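PDB 4IC4: oxysterol-binding protein homolog 3 from Saccharomyces cerevisiae, which transfers sterols and other lipids between membranes without vesicles, in phosphoinositide-coupled directional transport, carrying the lipid through the cytosol in a hydrophobic pocket. Local coordinates for residues Asp93-Val98 against Val250-Pro255; Ala100-Phe105 against Asn219-His224; Thr192-Glu197 against Lys227-His232. All blocks are in the same frame, centred on the assembly; numbering follows the deposited sequence.

Contact 1 (Asp93-Val98 against Val250-Pro255); sequences DPITFV and VSIIPP
Thr96 and Ile252 mark the nearest approach of the two backbones, with 7.3 Å between their CA atoms, and every touching pair lies within one residue of this point. Residues 94-98 form the opening turn of helix 94-104, while residues 250-253 are the end of strand 247-253, followed by the two prolines of the loop. No hydrogen bond spans the gap, so the meeting rests on side chains alone.

Ile252 carries the strand's part. Both of its outer methyls rest on one methyl of Ile95: CG2 of Ile95 lies 3.7 Å from Ile252 CG2 and 3.9 Å from Ile252 CD1. The rotamers make this possible. In Ile252 the CG2 branch stands anti to the backbone N while CG1 lies beside it (chi1 -59°), sending both arms toward the helix; in Ile95 it is CG1 that runs anti (chi1 -158°), which puts CG2 in the crowded position between N and the carbonyl carbon, where it meets the strand. The two isoleucine side chains run past each other, pointing opposite ways. Thr96 adds its methyl, CG2, 4.3 Å from Ile252 CG1.

The hydroxyl of Thr96 turns back into its own segment instead. Its OG1 lies 2.8 Å from Asp93 OD2 and is also close to Asp93 O, the carbonyl that receives Thr96 N at 3.1 Å as the helix begins. The hydroxyl thus faces Asp93, and the methyl faces the strand.

Ser231, on the adjoining strand 230-235, touches both Ile95 and Ile252. The arrangement is that of a helix packed against an antiparallel beta wall through branched aliphatic side chains, within the beta barrel of the OSBP-related domain.

Contact 2 (Ala100-Phe105 against Asn219-His224); sequences AFAISF and NEFEVH
Ala102, Ile103, Phe221 and Val223 make up the whole interface, and all four meet through carbon. Helix 100-104 and strand 220-224 run at 140° to each other, nearer antiparallel than parallel, with axes 9.9 Å apart at their closest.

The aromatic contacts come first. Phe221 offers the helix its ring edge, not a face: CZ lies 4.0 Å from Ala102 CB and equally 4.0 Å from Ile103 CG1, so the outermost ring carbon fits between two successive residues of the helix. The methyl of Ala102 lies in the ring plane; CG1 of Ile103 is also at the edge, the isoleucine and phenylalanine side chains meeting at a slant. CB of Phe221 points toward the helix, and a first torsion of 83° sets CG between the backbone N and the carbonyl carbon.

The aliphatic part is smaller. Val223 CG2 approaches Ala102 CB at 4.1 Å, so the methyl of Ala102 touches two residues of the strand, Phe221 and Val223. Trp198, from strand 195-199, touches both Ala102 and Val223.

No hydrogen bond crosses between the segments; on the helix side, Ser104 OG donates to Phe101 O at 2.7 Å, while Phe221 and Val223 bond through their backbones to strand 230-235.

This buried junction therefore depends on the shapes of its hydrocarbon groups. Dispersion and the exclusion of water, rather than directional bonds, join helix to strand.

Contact 3 (Thr192-Glu197 against Lys227-His232); sequences TGELFE and KGDKSH
Glu194 and Asp229 bring two carboxylates together, with OE1 of Glu194 and OD2 of Asp229 4.5 Å apart, and a water bridges them. It donates both protons, one to Glu194 OE1 at 2.7 Å and the other to Asp229 OD2 at 2.6 Å. Like charges so close would probably repel, but each has further support: Ser225 OG hydrogen-bonds to Glu194 OE1, and Arg260 forms a salt bridge with Asp229 OD2.

Lys227 contributes mostly its hydrocarbon chain. Glu194 is fully extended, with CG anti to the backbone N (chi1 -178°), and the bent lysine crosses it at about a right angle, setting Lys227 CG 3.7 Å from Glu194 CD and Lys227 CE 3.7 Å from Glu194 OE2. The ammonium stops short of a salt bridge, Lys227 NZ being 4.3 Å from Glu194 OE2, although the opposite charges may still attract. Thr192 OG1 accepts from the backbone N of Glu194 at 3.2 Å, an ST turn.

The pair of segments leads into strands 195-199 and 230-235, which flank strand 214-225 in the antiparallel wall, while Pro94, at the start of helix 94-104, touches Glu194.

How the contacts relate
Helix 94-104 and the antiparallel wall beside it tie the three contacts together. Contact 1 uses the start of the helix and contact 2 its later turns, their centres 11 Å apart; contact 3 lies 8 Å from the centre of contact 1 and 13 Å from that of contact 2. Strands 195-199, 214-225, 230-235 and 247-253 are neighbours in that order, and backbone hydrogen bonds link them. Along the chain, contacts 2 and 3 are both nested inside contact 1 and cross each other. The helix thus packs across adjoining strands in the wall of the OSBP-related domain, while contact 3 joins two turns leading into it, away from the phosphoinositide-binding residues.

Contact 1 (Asp93-Val98 against Val250-Pro255)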
loop_
_atom_site.group_PDB
_atom_site.type_symbol
_atom_site.label_atom_id
_atom_site.label_comp_id
_atom_site.label_asym_id
_atom_site.label_seq_id
_atom_site.Cartn_x
_atom_site.Cartn_y
_atom_site.Cartn_z
ATOM N N ASP A 93 -2.321 -6.958 -25.446
ATOM C CA ASP A 93 -1.306 -5.982 -25.051
ATOM C C ASP A 93 -1.365 -5.817 -23.532
ATOM O O ASP A 93 -1.683 -4.743 -23.023
ATOM C CB ASP A 93 -1.589 -4.643 -25.737
ATOM C CG ASP A 93 -2.956 -4.083 -25.382
ATOM O OD1 ASP A 93 -3.943 -4.849 -25.401
ATOM O OD2 ASP A 93 -3.047 -2.874 -25.093
ATOM N N PRO A 94 -1.031 -6.882 -22.789
ATOM C CA PRO A 94 -1.060 -6.862 -21.324
ATOM C C PRO A 94 -0.303 -5.761 -20.590
ATOM O O PRO A 94 -0.784 -5.256 -19.576
ATOM C CB PRO A 94 -0.550 -8.252 -20.951
ATOM C CG PRO A 94 0.375 -8.586 -22.084
ATOM C CD PRO A 94 -0.435 -8.139 -23.274
ATOM N N ILE A 95 0.868 -5.374 -21.081
ATOM C CA ILE A 95 1.626 -4.347 -20.378
ATOM C C ILE A 95 0.887 -3.015 -20.295
ATOM O O ILE A 95 1.183 -2.196 -19.429
ATOM C CB ILE A 95 3.037 -4.140 -21.003
ATOM C CG1 ILE A 95 3.969 -3.501 -19.963
ATOM C CG2 ILE A 95 2.950 -3.253 -22.236
ATOM C CD1 ILE A 95 5.444 -3.543 -20.325
ATOM N N THR A 96 -0.083 -2.793 -21.179
ATOM C CA THR A 96 -0.838 -1.547 -21.132
ATOM C C THR A 96 -1.648 -1.517 -19.838
ATOM O O THR A 96 -1.701 -0.501 -19.148
ATOM C CB THR A 96 -1.815 -1.407 -22.325
ATOM O OG1 THR A 96 -2.695 -2.536 -22.361
ATOM C CG2 THR A 96 -1.053 -1.320 -23.631
ATOM N N PHE A 97 -2.266 -2.646 -19.507
ATOM C CA PHE A 97 -3.079 -2.726 -18.302
ATOM C C PHE A 97 -2.231 -2.888 -17.047
ATOM O O PHE A 97 -2.604 -2.412 -15.970
ATOM C CB PHE A 97 -4.100 -3.857 -18.445
ATOM C CG PHE A 97 -5.063 -3.635 -19.574
ATOM C CD1 PHE A 97 -4.753 -4.056 -20.862
ATOM C CD2 PHE A 97 -6.232 -2.913 -19.369
ATOM C CE1 PHE A 97 -5.593 -3.750 -21.934
ATOM C CE2 PHE A 97 -7.078 -2.601 -20.434
ATOM C CZ PHE A 97 -6.755 -3.021 -21.716
ATOM N N VAL A 98 -1.088 -3.553 -17.177
ATOM C CA VAL A 98 -0.201 -3.705 -16.029
ATOM C C VAL A 98 0.325 -2.310 -15.685
ATOM O O VAL A 98 0.474 -1.963 -14.514
ATOM C CB VAL A 98 0.980 -4.653 -16.341
ATOM C CG1 VAL A 98 1.966 -4.664 -15.180
ATOM C CG2 VAL A 98 0.460 -6.060 -16.586
ATOM N N VAL A 250 2.543 7.650 -20.942
ATOM C CA VAL A 250 3.093 6.304 -20.931
ATOM C C VAL A 250 3.486 5.915 -22.348
ATOM O O VAL A 250 2.681 6.019 -23.274
ATOM C CB VAL A 250 2.070 5.272 -20.414
ATOM C CG1 VAL A 250 2.715 3.895 -20.319
ATOM C CG2 VAL A 250 1.530 5.707 -19.059
ATOM N N SER A 251 4.729 5.480 -22.511
ATOM C CA SER A 251 5.221 5.058 -23.815
ATOM C C SER A 251 5.463 3.556 -23.767
ATOM O O SER A 251 6.313 3.079 -23.009
ATOM C CB SER A 251 6.523 5.788 -24.153
ATOM O OG SER A 251 6.324 7.190 -24.192
ATOM N N ILE A 252 4.701 2.813 -24.564
ATOM C CA ILE A 252 4.824 1.363 -24.616
ATOM C C ILE A 252 5.746 0.964 -25.759
ATOM O O ILE A 252 5.482 1.285 -26.916
ATOM C CB ILE A 252 3.451 0.694 -24.834
ATOM C CG1 ILE A 252 2.496 1.075 -23.698
ATOM C CG2 ILE A 252 3.614 -0.814 -24.912
ATOM C CD1 ILE A 252 2.942 0.606 -22.331
ATOM N N ILE A 253 6.823 0.259 -25.431
ATOM C CA ILE A 253 7.788 -0.160 -26.437
ATOM C C ILE A 253 7.932 -1.676 -26.498
ATOM O O ILE A 253 8.600 -2.279 -25.658
ATOM C CB ILE A 253 9.177 0.454 -26.151
ATOM C CG1 ILE A 253 9.065 1.979 -26.064
ATOM C CG2 ILE A 253 10.158 0.058 -27.245
ATOM C CD1 ILE A 253 8.607 2.641 -27.347
ATOM N N PRO A 254 7.301 -2.312 -27.497
ATOM C CA PRO A 254 7.382 -3.767 -27.646
ATOM C C PRO A 254 8.745 -4.156 -28.207
ATOM O O PRO A 254 9.390 -3.361 -28.889
ATOM C CB PRO A 254 6.247 -4.072 -28.616
ATOM C CG PRO A 254 6.257 -2.867 -29.503
ATOM C CD PRO A 254 6.403 -1.731 -28.512
ATOM N N PRO A 255 9.207 -5.380 -27.917
ATOM C CA PRO A 255 10.510 -5.807 -28.430
ATOM C C PRO A 255 10.458 -6.049 -29.934
ATOM O O PRO A 255 9.390 -6.301 -30.495
ATOM C CB PRO A 255 10.780 -7.085 -27.646
ATOM C CG PRO A 255 9.411 -7.661 -27.493
ATOM C CD PRO A 255 8.582 -6.448 -27.117
#

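Contact 2 (Ala100-Phe105 against Asn219-His224)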
loop_
_atom_site.group_PDB
_atom_site.type_symbol
_atom_site.label_atom_id
_atom_site.label_comp_id
_atom_site.label_asym_id
_atom_site.label_seq_id
_atom_site.Cartn_x
_atom_site.Cartn_y
_atom_site.Cartn_z
ATOM N N ALA A 100 -1.247 0.531 -16.188
ATOM C CA ALA A 100 -2.346 1.251 -15.552
ATOM C C ALA A 100 -2.405 0.836 -14.084
ATOM O O ALA A 100 -2.576 1.671 -13.191
ATOM C CB ALA A 100 -3.669 0.917 -16.248
ATOM N N PHE A 101 -2.266 -0.461 -13.839
ATOM C CA PHE A 101 -2.295 -0.972 -12.474
ATOM C C PHE A 101 -1.163 -0.371 -11.647
ATOM O O PHE A 101 -1.375 0.061 -10.517
ATOM C CB PHE A 101 -2.167 -2.498 -12.471
ATOM C CG PHE A 101 -2.093 -3.094 -11.091
ATOM C CD1 PHE A 101 -3.241 -3.220 -10.312
ATOM C CD2 PHE A 101 -0.873 -3.492 -10.558
ATOM C CE1 PHE A 101 -3.171 -3.737 -9.017
ATOM C CE2 PHE A 101 -0.792 -4.010 -9.261
ATOM C CZ PHE A 101 -1.947 -4.133 -8.490
ATOM N N ALA A 102 0.037 -0.334 -12.221
ATOM C CA ALA A 102 1.207 0.195 -11.529
ATOM C C ALA A 102 1.064 1.649 -11.093
ATOM O O ALA A 102 1.579 2.046 -10.049
ATOM C CB ALA A 102 2.442 0.039 -12.409
ATOM N N ILE A 103 0.364 2.440 -11.898
ATOM C CA ILE A 103 0.159 3.852 -11.605
ATOM C C ILE A 103 -1.059 4.108 -10.715
ATOM O O ILE A 103 -1.079 5.066 -9.938
ATOM C CB ILE A 103 -0.036 4.648 -12.920
ATOM C CG1 ILE A 103 1.236 4.569 -13.768
ATOM C CG2 ILE A 103 -0.395 6.096 -12.616
ATOM C CD1 ILE A 103 1.069 5.115 -15.177
ATOM N N SER A 104 -2.061 3.239 -10.816
ATOM C CA SER A 104 -3.311 3.421 -10.085
ATOM C C SER A 104 -3.245 3.690 -8.591
ATOM O O SER A 104 -4.061 4.455 -8.074
ATOM C CB SER A 104 -4.250 2.234 -10.333
ATOM O OG SER A 104 -3.751 1.040 -9.763
ATOM N N PHE A 105 -2.291 3.086 -7.894
ATOM C CA PHE A 105 -2.213 3.282 -6.452
ATOM C C PHE A 105 -2.038 4.748 -6.053
ATOM O O PHE A 105 -2.434 5.145 -4.956
ATOM C CB PHE A 105 -1.077 2.448 -5.849
ATOM C CG PHE A 105 0.262 3.104 -5.938
ATOM C CD1 PHE A 105 0.957 3.140 -7.138
ATOM C CD2 PHE A 105 0.815 3.728 -4.822
ATOM C CE1 PHE A 105 2.185 3.789 -7.231
ATOM C CE2 PHE A 105 2.045 4.383 -4.902
ATOM C CZ PHE A 105 2.732 4.413 -6.111
ATOM N N ASN A 219 9.594 12.483 -11.513
ATOM C CA ASN A 219 10.486 11.725 -12.375
ATOM C C ASN A 219 9.746 10.715 -13.244
ATOM O O ASN A 219 8.705 11.025 -13.818
ATOM C CB ASN A 219 11.551 11.025 -11.524
ATOM C CG ASN A 219 12.490 12.007 -10.842
ATOM O OD1 ASN A 219 13.235 11.644 -9.933
ATOM N ND2 ASN A 219 12.462 13.258 -11.288
ATOM N N GLU A 220 10.281 9.502 -13.328
ATOM C CA GLU A 220 9.688 8.462 -14.156
ATOM C C GLU A 220 10.002 7.078 -13.599
ATOM O O GLU A 220 10.749 6.943 -12.631
ATOM C CB GLU A 220 10.260 8.564 -15.569
ATOM C CG GLU A 220 11.748 8.235 -15.629
ATOM C CD GLU A 220 12.526 9.154 -16.553
ATOM O OE1 GLU A 220 12.217 9.196 -17.762
ATOM O OE2 GLU A 220 13.450 9.840 -16.065
ATOM N N PHE A 221 9.423 6.055 -14.219
ATOM C CA PHE A 221 9.676 4.673 -13.829
ATOM C C PHE A 221 9.224 3.767 -14.966
ATOM O O PHE A 221 8.432 4.179 -15.818
ATOM C CB PHE A 221 8.972 4.325 -12.503
ATOM C CG PHE A 221 7.525 3.944 -12.639
ATOM C CD1 PHE A 221 7.145 2.604 -12.631
ATOM C CD2 PHE A 221 6.539 4.919 -12.723
ATOM C CE1 PHE A 221 5.801 2.241 -12.696
ATOM C CE2 PHE A 221 5.191 4.569 -12.790
ATOM C CZ PHE A 221 4.819 3.229 -12.776
ATOM N N GLU A 222 9.744 2.546 -14.996
ATOM C CA GLU A 222 9.396 1.624 -16.063
ATOM C C GLU A 222 8.876 0.281 -15.576
ATOM O O GLU A 222 9.212 -0.183 -14.486
ATOM C CB GLU A 222 10.608 1.386 -16.974
ATOM C CG GLU A 222 11.266 2.657 -17.495
ATOM C CD GLU A 222 12.271 2.383 -18.601
ATOM O OE1 GLU A 222 13.142 1.509 -18.415
ATOM O OE2 GLU A 222 12.191 3.047 -19.658
ATOM N N VAL A 223 8.040 -0.332 -16.403
ATOM C CA VAL A 223 7.492 -1.645 -16.123
ATOM C C VAL A 223 8.123 -2.533 -17.185
ATOM O O VAL A 223 8.116 -2.186 -18.365
ATOM C CB VAL A 223 5.963 -1.674 -16.285
ATOM C CG1 VAL A 223 5.451 -3.100 -16.128
ATOM C CG2 VAL A 223 5.321 -0.757 -15.258
ATOM N N HIS A 224 8.673 -3.665 -16.769
ATOM C CA HIS A 224 9.325 -4.573 -17.704
ATOM C C HIS A 224 8.694 -5.954 -17.731
ATOM O O HIS A 224 8.360 -6.520 -16.691
ATOM C CB HIS A 224 10.810 -4.690 -17.357
ATOM C CG HIS A 224 11.576 -3.419 -17.551
ATOM N ND1 HIS A 224 11.883 -2.918 -18.798
ATOM C CD2 HIS A 224 12.073 -2.532 -16.657
ATOM C CE1 HIS A 224 12.537 -1.779 -18.664
ATOM N NE2 HIS A 224 12.665 -1.522 -17.375
#

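Contact 3 (Thr192-Glu197 against Lys227-His232)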
loop_
_atom_site.group_PDB
_atom_site.type_symbol
_atom_site.label_atom_id
_atom_site.label_comp_id
_atom_site.label_asym_id
_atom_site.label_seq_id
_atom_site.Cartn_x
_atom_site.Cartn_y
_atom_site.Cartn_z
ATOM N N THR A 192 -0.001 -17.707 -18.513
ATOM C CA THR A 192 1.110 -17.912 -19.444
ATOM C C THR A 192 2.492 -17.933 -18.804
ATOM O O THR A 192 3.472 -18.330 -19.437
ATOM C CB THR A 192 1.134 -16.794 -20.479
ATOM O OG1 THR A 192 1.378 -15.553 -19.802
ATOM C CG2 THR A 192 -0.195 -16.711 -21.214
ATOM N N GLY A 193 2.577 -17.475 -17.563
ATOM C CA GLY A 193 3.861 -17.434 -16.891
ATOM C C GLY A 193 4.609 -16.141 -17.169
ATOM O O GLY A 193 5.706 -15.940 -16.650
ATOM N N GLU A 194 4.035 -15.260 -17.989
ATOM C CA GLU A 194 4.698 -13.996 -18.294
ATOM C C GLU A 194 4.886 -13.213 -17.000
ATOM O O GLU A 194 3.978 -13.140 -16.171
ATOM C CB GLU A 194 3.886 -13.161 -19.294
ATOM C CG GLU A 194 4.577 -11.852 -19.686
ATOM C CD GLU A 194 3.865 -11.084 -20.793
ATOM O OE1 GLU A 194 4.370 -10.009 -21.182
ATOM O OE2 GLU A 194 2.808 -11.539 -21.279
ATOM N N LEU A 195 6.070 -12.635 -16.832
ATOM C CA LEU A 195 6.381 -11.872 -15.628
ATOM C C LEU A 195 6.498 -10.383 -15.911
ATOM O O LEU A 195 6.925 -9.972 -16.990
ATOM C CB LEU A 195 7.702 -12.356 -15.021
ATOM C CG LEU A 195 7.877 -13.855 -14.774
ATOM C CD1 LEU A 195 9.267 -14.108 -14.197
ATOM C CD2 LEU A 195 6.799 -14.359 -13.825
ATOM N N PHE A 196 6.110 -9.576 -14.930
ATOM C CA PHE A 196 6.203 -8.125 -15.037
ATOM C C PHE A 196 6.842 -7.646 -13.744
ATOM O O PHE A 196 6.548 -8.166 -12.670
ATOM C CB PHE A 196 4.817 -7.498 -15.185
ATOM C CG PHE A 196 4.103 -7.902 -16.439
ATOM C CD1 PHE A 196 4.222 -7.144 -17.602
ATOM C CD2 PHE A 196 3.322 -9.050 -16.460
ATOM C CE1 PHE A 196 3.565 -7.532 -18.773
ATOM C CE2 PHE A 196 2.663 -9.446 -17.624
ATOM C CZ PHE A 196 2.785 -8.685 -18.780
ATOM N N GLU A 197 7.721 -6.659 -13.847
ATOM C CA GLU A 197 8.392 -6.123 -12.674
ATOM C C GLU A 197 8.492 -4.610 -12.740
ATOM O O GLU A 197 8.577 -4.023 -13.822
ATOM C CB GLU A 197 9.802 -6.710 -12.552
ATOM C CG GLU A 197 9.852 -8.202 -12.290
ATOM C CD GLU A 197 11.265 -8.754 -12.365
ATOM O OE1 GLU A 197 12.152 -8.214 -11.672
ATOM O OE2 GLU A 197 11.488 -9.729 -13.114
ATOM N N LYS A 227 8.949 -10.844 -21.561
ATOM C CA LYS A 227 8.931 -11.053 -23.005
ATOM C C LYS A 227 9.632 -9.934 -23.771
ATOM O O LYS A 227 9.640 -9.927 -25.003
ATOM C CB LYS A 227 7.489 -11.220 -23.501
ATOM C CG LYS A 227 6.735 -12.338 -22.783
ATOM C CD LYS A 227 5.801 -13.110 -23.705
ATOM C CE LYS A 227 4.753 -12.216 -24.339
ATOM N NZ LYS A 227 3.821 -12.996 -25.206
ATOM N N GLY A 228 10.221 -8.991 -23.040
ATOM C CA GLY A 228 10.942 -7.903 -23.680
ATOM C C GLY A 228 10.261 -6.549 -23.709
ATOM O O GLY A 228 10.931 -5.521 -23.803
ATOM N N ASP A 229 8.935 -6.538 -23.633
ATOM C CA ASP A 229 8.186 -5.287 -23.657
ATOM C C ASP A 229 8.589 -4.380 -22.499
ATOM O O ASP A 229 8.951 -4.850 -21.422
ATOM C CB ASP A 229 6.684 -5.571 -23.564
ATOM C CG ASP A 229 6.180 -6.422 -24.708
ATOM O OD1 ASP A 229 5.801 -5.857 -25.757
ATOM O OD2 ASP A 229 6.172 -7.658 -24.557
ATOM N N LYS A 230 8.530 -3.076 -22.731
ATOM C CA LYS A 230 8.860 -2.113 -21.695
ATOM C C LYS A 230 7.886 -0.951 -21.766
ATOM O O LYS A 230 7.455 -0.550 -22.848
ATOM C CB LYS A 230 10.289 -1.590 -21.863
ATOM C CG LYS A 230 10.539 -0.862 -23.172
ATOM C CD LYS A 230 11.899 -0.177 -23.174
ATOM C CE LYS A 230 11.951 0.948 -22.152
ATOM N NZ LYS A 230 10.900 1.975 -22.412
ATOM N N SER A 231 7.523 -0.423 -20.604
ATOM C CA SER A 231 6.614 0.706 -20.533
ATOM C C SER A 231 7.334 1.804 -19.766
ATOM O O SER A 231 7.886 1.562 -18.692
ATOM C CB SER A 231 5.324 0.315 -19.812
ATOM O OG SER A 231 4.409 1.396 -19.787
ATOM N N HIS A 232 7.332 3.006 -20.327
ATOM C CA HIS A 232 7.993 4.147 -19.713
ATOM C C HIS A 232 6.958 5.179 -19.286
ATOM O O HIS A 232 6.282 5.779 -20.122
ATOM C CB HIS A 232 8.988 4.747 -20.712
ATOM C CG HIS A 232 9.806 5.871 -20.159
ATOM N ND1 HIS A 232 9.348 7.170 -20.107
ATOM C CD2 HIS A 232 11.052 5.888 -19.631
ATOM C CE1 HIS A 232 10.279 7.940 -19.572
ATOM N NE2 HIS A 232 11.322 7.187 -19.274
HETATM O O HOH W 1 4.023 -8.460 -23.334
#